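PDB 1XD7: ywnA from Bacillus subtilis subsp. subtilis, which probably binds DNA as a winged helix-turn-helix transcription regulator of the Rrf2 family. Local coordinates for residues A[18-24]-A[59-64]; A[68-74]-A[122-128]. One frame throughout, in Å; residues are numbered along the deposited sequence.

Contact 1 (A[18-24]-A[59-64]). With SO4 (sulfate ion), chain B.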
loop_
_atom_site.group_PDB
_atom_site.type_symbol
_atom_site.label_atom_id
_atom_site.label_comp_id
_atom_site.label_asym_id
_atom_site.label_seq_id
_atom_site.Cartn_x
_atom_site.Cartn_y
_atom_site.Cartn_z
ATOM N N ILE A 18 0.400 22.961 -12.071
ATOM C CA ILE A 18 -0.428 24.066 -11.628
ATOM C C ILE A 18 0.449 24.998 -10.838
ATOM O O ILE A 18 0.182 26.192 -10.780
ATOM C CB ILE A 18 -1.617 23.606 -10.770
ATOM C CG1 ILE A 18 -2.624 22.882 -11.659
ATOM C CG2 ILE A 18 -2.317 24.802 -10.131
ATOM C CD1 ILE A 18 -3.967 22.589 -10.990
ATOM N N SER A 19 1.506 24.455 -10.242
ATOM C CA SER A 19 2.418 25.281 -9.466
ATOM C C SER A 19 2.772 26.505 -10.292
ATOM O O SER A 19 2.610 27.634 -9.840
ATOM C CB SER A 19 3.714 24.538 -9.140
ATOM O OG SER A 19 3.518 23.518 -8.182
ATOM N N MET A 20 3.244 26.264 -11.512
ATOM C CA MET A 20 3.655 27.328 -12.421
ATOM C C MET A 20 2.621 28.405 -12.641
ATOM O O MET A 20 2.940 29.501 -13.100
ATOM C CB MET A 20 4.059 26.718 -13.746
ATOM C CG MET A 20 5.263 25.848 -13.577
ATOM S SD MET A 20 5.577 24.808 -14.955
ATOM C CE MET A 20 6.537 23.542 -14.109
ATOM N N ASP A 21 1.377 28.090 -12.318
ATOM C CA ASP A 21 0.294 29.042 -12.467
ATOM C C ASP A 21 0.376 29.784 -13.791
ATOM O O ASP A 21 0.785 30.946 -13.847
ATOM C CB ASP A 21 0.327 30.030 -11.309
ATOM C CG ASP A 21 -0.771 31.053 -11.396
ATOM O OD1 ASP A 21 -1.920 30.658 -11.705
ATOM O OD2 ASP A 21 -0.483 32.248 -11.149
ATOM N N GLU A 22 -0.021 29.092 -14.852
ATOM C CA GLU A 22 -0.010 29.644 -16.195
ATOM C C GLU A 22 -1.369 29.538 -16.855
ATOM O O GLU A 22 -1.461 29.418 -18.079
ATOM C CB GLU A 22 1.016 28.917 -17.057
ATOM C CG GLU A 22 2.431 29.294 -16.734
ATOM C CD GLU A 22 2.608 30.799 -16.682
ATOM O OE1 GLU A 22 2.206 31.487 -17.650
ATOM O OE2 GLU A 22 3.146 31.296 -15.668
ATOM N N LYS A 23 -2.425 29.581 -16.047
ATOM C CA LYS A 23 -3.772 29.494 -16.591
ATOM C C LYS A 23 -3.791 28.300 -17.526
ATOM O O LYS A 23 -4.230 28.397 -18.676
ATOM C CB LYS A 23 -4.108 30.752 -17.388
ATOM C CG LYS A 23 -3.751 32.062 -16.697
ATOM C CD LYS A 23 -4.703 32.407 -15.566
ATOM C CE LYS A 23 -4.232 33.649 -14.813
ATOM N NZ LYS A 23 -2.878 33.443 -14.211
ATOM N N THR A 24 -3.286 27.179 -17.036
ATOM C CA THR A 24 -3.242 25.974 -17.830
ATOM C C THR A 24 -4.563 25.222 -17.716
ATOM O O THR A 24 -4.990 24.843 -16.624
ATOM C CB THR A 24 -2.111 25.075 -17.369
ATOM O OG1 THR A 24 -0.953 25.873 -17.084
ATOM C CG2 THR A 24 -1.772 24.081 -18.448
ATOM N N VAL A 59 -11.550 31.632 -16.238
ATOM C CA VAL A 59 -10.104 31.397 -16.276
ATOM C C VAL A 59 -9.895 29.880 -16.344
ATOM O O VAL A 59 -10.338 29.139 -15.461
ATOM C CB VAL A 59 -9.389 31.926 -15.011
ATOM C CG1 VAL A 59 -7.912 31.601 -15.088
ATOM C CG2 VAL A 59 -9.586 33.426 -14.879
ATOM N N PRO A 60 -9.217 29.398 -17.396
ATOM C CA PRO A 60 -8.989 27.957 -17.518
ATOM C C PRO A 60 -8.222 27.413 -16.322
ATOM O O PRO A 60 -7.521 28.159 -15.638
ATOM C CB PRO A 60 -8.204 27.845 -18.821
ATOM C CG PRO A 60 -7.423 29.127 -18.839
ATOM C CD PRO A 60 -8.462 30.137 -18.423
ATOM N N GLY A 61 -8.361 26.114 -16.079
ATOM C CA GLY A 61 -7.672 25.497 -14.967
ATOM C C GLY A 61 -7.988 26.158 -13.638
ATOM O O GLY A 61 -9.030 26.797 -13.463
ATOM N N ALA A 62 -7.073 25.997 -12.693
ATOM C CA ALA A 62 -7.226 26.564 -11.362
ATOM C C ALA A 62 -5.847 26.853 -10.807
ATOM O O ALA A 62 -4.874 26.960 -11.553
ATOM C CB ALA A 62 -7.949 25.584 -10.458
ATOM N N SER A 63 -5.757 26.961 -9.490
ATOM C CA SER A 63 -4.473 27.221 -8.876
ATOM C C SER A 63 -4.430 26.841 -7.406
ATOM O O SER A 63 -5.463 26.655 -6.764
ATOM C CB SER A 63 -4.115 28.692 -9.068
ATOM O OG SER A 63 -5.269 29.487 -8.914
ATOM N N LEU A 64 -3.215 26.729 -6.881
ATOM C CA LEU A 64 -3.008 26.356 -5.491
ATOM C C LEU A 64 -3.648 27.338 -4.543
ATOM O O LEU A 64 -3.506 28.545 -4.706
ATOM C CB LEU A 64 -1.516 26.273 -5.175
ATOM C CG LEU A 64 -0.685 25.384 -6.096
ATOM C CD1 LEU A 64 0.692 25.132 -5.479
ATOM C CD2 LEU A 64 -1.421 24.077 -6.323
HETATM S S SO4 B . -10.561 24.048 -17.362
HETATM O O1 SO4 B . -11.358 23.603 -18.513
HETATM O O2 SO4 B . -9.131 23.975 -17.708
HETATM O O3 SO4 B . -10.949 25.425 -17.005
HETATM O O4 SO4 B . -10.818 23.176 -16.205
#
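Lys23 lies against Val59 and Pro60, and its side chain changes company along its length. Lys23 CB rests 4.0 Å from Pro60 CG; Lys23 CD then presses on Val59 CG1, a tight 3.3 Å. Turns at chi2 (-74°) and chi4 (-60°) bend the chain toward Asp21, and Lys23 NZ ends in a long salt bridge to Asp21 OD1, 3.9 Å, within its own segment. A lysine suits this exposed place because its methylenes can cover valine while the ammonium stays at the surface. The Pro60 ring also packs against the carbonyl of Lys23, CG to O at 3.3 Å.

Residues 59-64 lead into strand 63-64, which pairs antiparallel with strand 53-54 as the small wing of the winged-helix fold; residues 18-24 join helix 7-19 to helix 26-33, where the predicted helix-turn-helix begins. Next along, Gly61 CA gives a CA-H...O contact to Thr24 O at 3.2 Å. A CB here would run into that oxygen, and the positive phi also suits glycine. Gly61 N donates to sulfate O2 at 2.8 Å and more weakly to O3; Ser26 and Arg41 complete this anion site. At the buried end, Ile18 CG2, anti to the backbone N, packs closely on Ser63 CA at 3.5 Å and reaches Leu64 CD2 at 4.0 Å, with Leu53 of the partner strand beside both side chains.

Contact 2 (A[68-74]-A[122-128]); sequences PADISLL and LASKSLK
Leu73 and Leu122 both set CG anti to the carbonyl carbon (chi1 -62° and -65°): Leu122's torsion carries CD2 to 4.0 Å from Leu73 CB, and Leu73's sends CG toward Lys125 CB, the Leu73 side chain slanting across that of Lys125. Leu74 meets Leu122 CB to CB at 3.5 Å and rests on the small Ala123. Ile71 and Leu127 lie side by side, pointing the same way, and Pro68 CB touches Leu127 CD1 at 3.9 Å. An alanine at Leu73 would remove the branch that covers Lys125 and is likely to leave a gap toward Ile12 of helix 7-19 and Thr110 of the second subunit.

Backbone hydrogen bonds join the two segments where the turn after the long helix 98-122 meets the approach to helix 73-80, beside the second subunit. Leu127 N donates to Ile71 O at 2.8 Å, Lys128 N to Pro68 O, and Leu74 N to Leu122 O at 2.6 Å. Ser72 and Ser126 are N-caps, their hydroxyls engaged by Glu75 N and Asp129. Peptide groups at the starts of helices 73-80 and 127-130 thus find acceptors in the other segment, while leucines, with Pro68, Ile71 and Ala123, supply the apolar packing.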
loop_
_atom_site.group_PDB
_atom_site.type_symbol
_atom_site.label_atom_id
_atom_site.label_comp_id
_atom_site.label_asym_id
_atom_site.label_seq_id
_atom_site.Cartn_x
_atom_site.Cartn_y
_atom_site.Cartn_z
ATOM N N PRO A 68 3.124 25.603 -2.036
ATOM C CA PRO A 68 3.658 24.250 -2.215
ATOM C C PRO A 68 4.413 23.702 -1.008
ATOM O O PRO A 68 4.568 22.482 -0.846
ATOM C CB PRO A 68 4.590 24.410 -3.410
ATOM C CG PRO A 68 3.921 25.462 -4.209
ATOM C CD PRO A 68 3.472 26.458 -3.186
ATOM N N ALA A 69 4.916 24.607 -0.184
ATOM C CA ALA A 69 5.676 24.206 0.986
ATOM C C ALA A 69 4.713 23.879 2.107
ATOM O O ALA A 69 5.092 23.293 3.105
ATOM C CB ALA A 69 6.622 25.329 1.408
ATOM N N ASP A 70 3.462 24.264 1.923
ATOM C CA ASP A 70 2.436 24.015 2.916
ATOM C C ASP A 70 1.467 22.948 2.434
ATOM O O ASP A 70 0.333 22.881 2.908
ATOM C CB ASP A 70 1.658 25.295 3.192
ATOM C CG ASP A 70 2.556 26.432 3.612
ATOM O OD1 ASP A 70 2.102 27.594 3.518
ATOM O OD2 ASP A 70 3.708 26.161 4.033
ATOM N N ILE A 71 1.899 22.120 1.490
ATOM C CA ILE A 71 1.025 21.080 0.971
ATOM C C ILE A 71 1.694 19.748 1.114
ATOM O O ILE A 71 2.593 19.413 0.350
ATOM C CB ILE A 71 0.711 21.290 -0.508
ATOM C CG1 ILE A 71 0.261 22.737 -0.747
ATOM C CG2 ILE A 71 -0.386 20.331 -0.931
ATOM C CD1 ILE A 71 -0.067 23.057 -2.189
ATOM N N SER A 72 1.252 18.977 2.098
ATOM C CA SER A 72 1.850 17.676 2.343
ATOM C C SER A 72 1.316 16.643 1.376
ATOM O O SER A 72 0.185 16.750 0.915
ATOM C CB SER A 72 1.540 17.231 3.772
ATOM O OG SER A 72 0.139 17.117 3.947
ATOM N N LEU A 73 2.122 15.640 1.067
ATOM C CA LEU A 73 1.656 14.606 0.171
ATOM C C LEU A 73 0.485 13.881 0.846
ATOM O O LEU A 73 -0.513 13.560 0.208
ATOM C CB LEU A 73 2.797 13.647 -0.158
ATOM C CG LEU A 73 3.971 14.321 -0.894
ATOM C CD1 LEU A 73 4.764 13.289 -1.676
ATOM C CD2 LEU A 73 3.449 15.367 -1.864
ATOM N N LEU A 74 0.594 13.652 2.146
ATOM C CA LEU A 74 -0.483 12.996 2.876
ATOM C C LEU A 74 -1.759 13.800 2.635
ATOM O O LEU A 74 -2.818 13.238 2.350
ATOM C CB LEU A 74 -0.135 12.945 4.371
ATOM C CG LEU A 74 -1.104 12.364 5.416
ATOM C CD1 LEU A 74 -2.160 13.386 5.737
ATOM C CD2 LEU A 74 -1.719 11.070 4.925
ATOM N N LEU A 122 4.212 10.383 4.150
ATOM C CA LEU A 122 3.467 11.283 3.278
ATOM C C LEU A 122 3.242 12.642 3.887
ATOM O O LEU A 122 2.993 13.609 3.177
ATOM C CB LEU A 122 2.108 10.699 2.934
ATOM C CG LEU A 122 2.124 9.430 2.106
ATOM C CD1 LEU A 122 0.699 8.919 2.014
ATOM C CD2 LEU A 122 2.702 9.705 0.732
ATOM N N ALA A 123 3.297 12.715 5.207
ATOM C CA ALA A 123 3.088 13.987 5.868
ATOM C C ALA A 123 4.426 14.680 6.083
ATOM O O ALA A 123 4.478 15.846 6.444
ATOM C CB ALA A 123 2.378 13.777 7.193
ATOM N N SER A 124 5.509 13.956 5.857
ATOM C CA SER A 124 6.828 14.529 6.035
ATOM C C SER A 124 7.224 15.364 4.814
ATOM O O SER A 124 7.766 16.461 4.954
ATOM C CB SER A 124 7.856 13.424 6.269
ATOM O OG SER A 124 7.994 12.601 5.125
ATOM N N LYS A 125 6.936 14.847 3.623
ATOM C CA LYS A 125 7.267 15.544 2.391
ATOM C C LYS A 125 6.233 16.607 2.075
ATOM O O LYS A 125 5.136 16.605 2.630
ATOM C CB LYS A 125 7.340 14.563 1.230
ATOM C CG LYS A 125 8.047 13.278 1.567
ATOM C CD LYS A 125 9.413 13.539 2.146
ATOM C CE LYS A 125 10.049 12.230 2.563
ATOM N NZ LYS A 125 10.052 11.267 1.430
ATOM N N SER A 126 6.603 17.519 1.184
ATOM C CA SER A 126 5.734 18.605 0.755
ATOM C C SER A 126 5.720 18.610 -0.769
ATOM O O SER A 126 6.505 17.919 -1.411
ATOM C CB SER A 126 6.281 19.950 1.231
ATOM O OG SER A 126 7.441 20.315 0.494
ATOM N N LEU A 127 4.826 19.386 -1.348
ATOM C CA LEU A 127 4.764 19.471 -2.792
ATOM C C LEU A 127 6.115 20.057 -3.232
ATOM O O LEU A 127 6.757 19.557 -4.157
ATOM C CB LEU A 127 3.637 20.411 -3.207
ATOM C CG LEU A 127 3.098 20.239 -4.632
ATOM C CD1 LEU A 127 2.531 21.564 -5.102
ATOM C CD2 LEU A 127 4.184 19.737 -5.574
ATOM N N LYS A 128 6.536 21.111 -2.535
ATOM C CA LYS A 128 7.802 21.764 -2.831
ATOM C C LYS A 128 8.906 20.741 -2.791
ATOM O O LYS A 128 9.757 20.678 -3.677
ATOM C CB LYS A 128 8.099 22.858 -1.815
ATOM C CG LYS A 128 9.444 23.542 -2.054
ATOM C CD LYS A 128 9.583 24.825 -1.234
ATOM C CE LYS A 128 10.893 25.555 -1.533
ATOM N NZ LYS A 128 10.965 26.858 -0.798
#

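Contact 1 is a surface contact that joins the end of helix 7-19 and the following turn to the wing; contact 2 is partly buried, nearer the centre of the chain, and joins the approach to helix 73-80 with the turn after the long helix 98-122. Their chemistry follows their place: across contact 1 there are van der Waals and CA-H...O contacts but no hydrogen bonds, and a sulfate sits at its edge, whereas contact 2 combines backbone hydrogen bonds with leucine packing next to the second subunit. They meet where Ser19 and Leu64 of contact 1 touch Leu127 of contact 2, Leu64 CD1 lying 4.0 Å from Leu127 CD1.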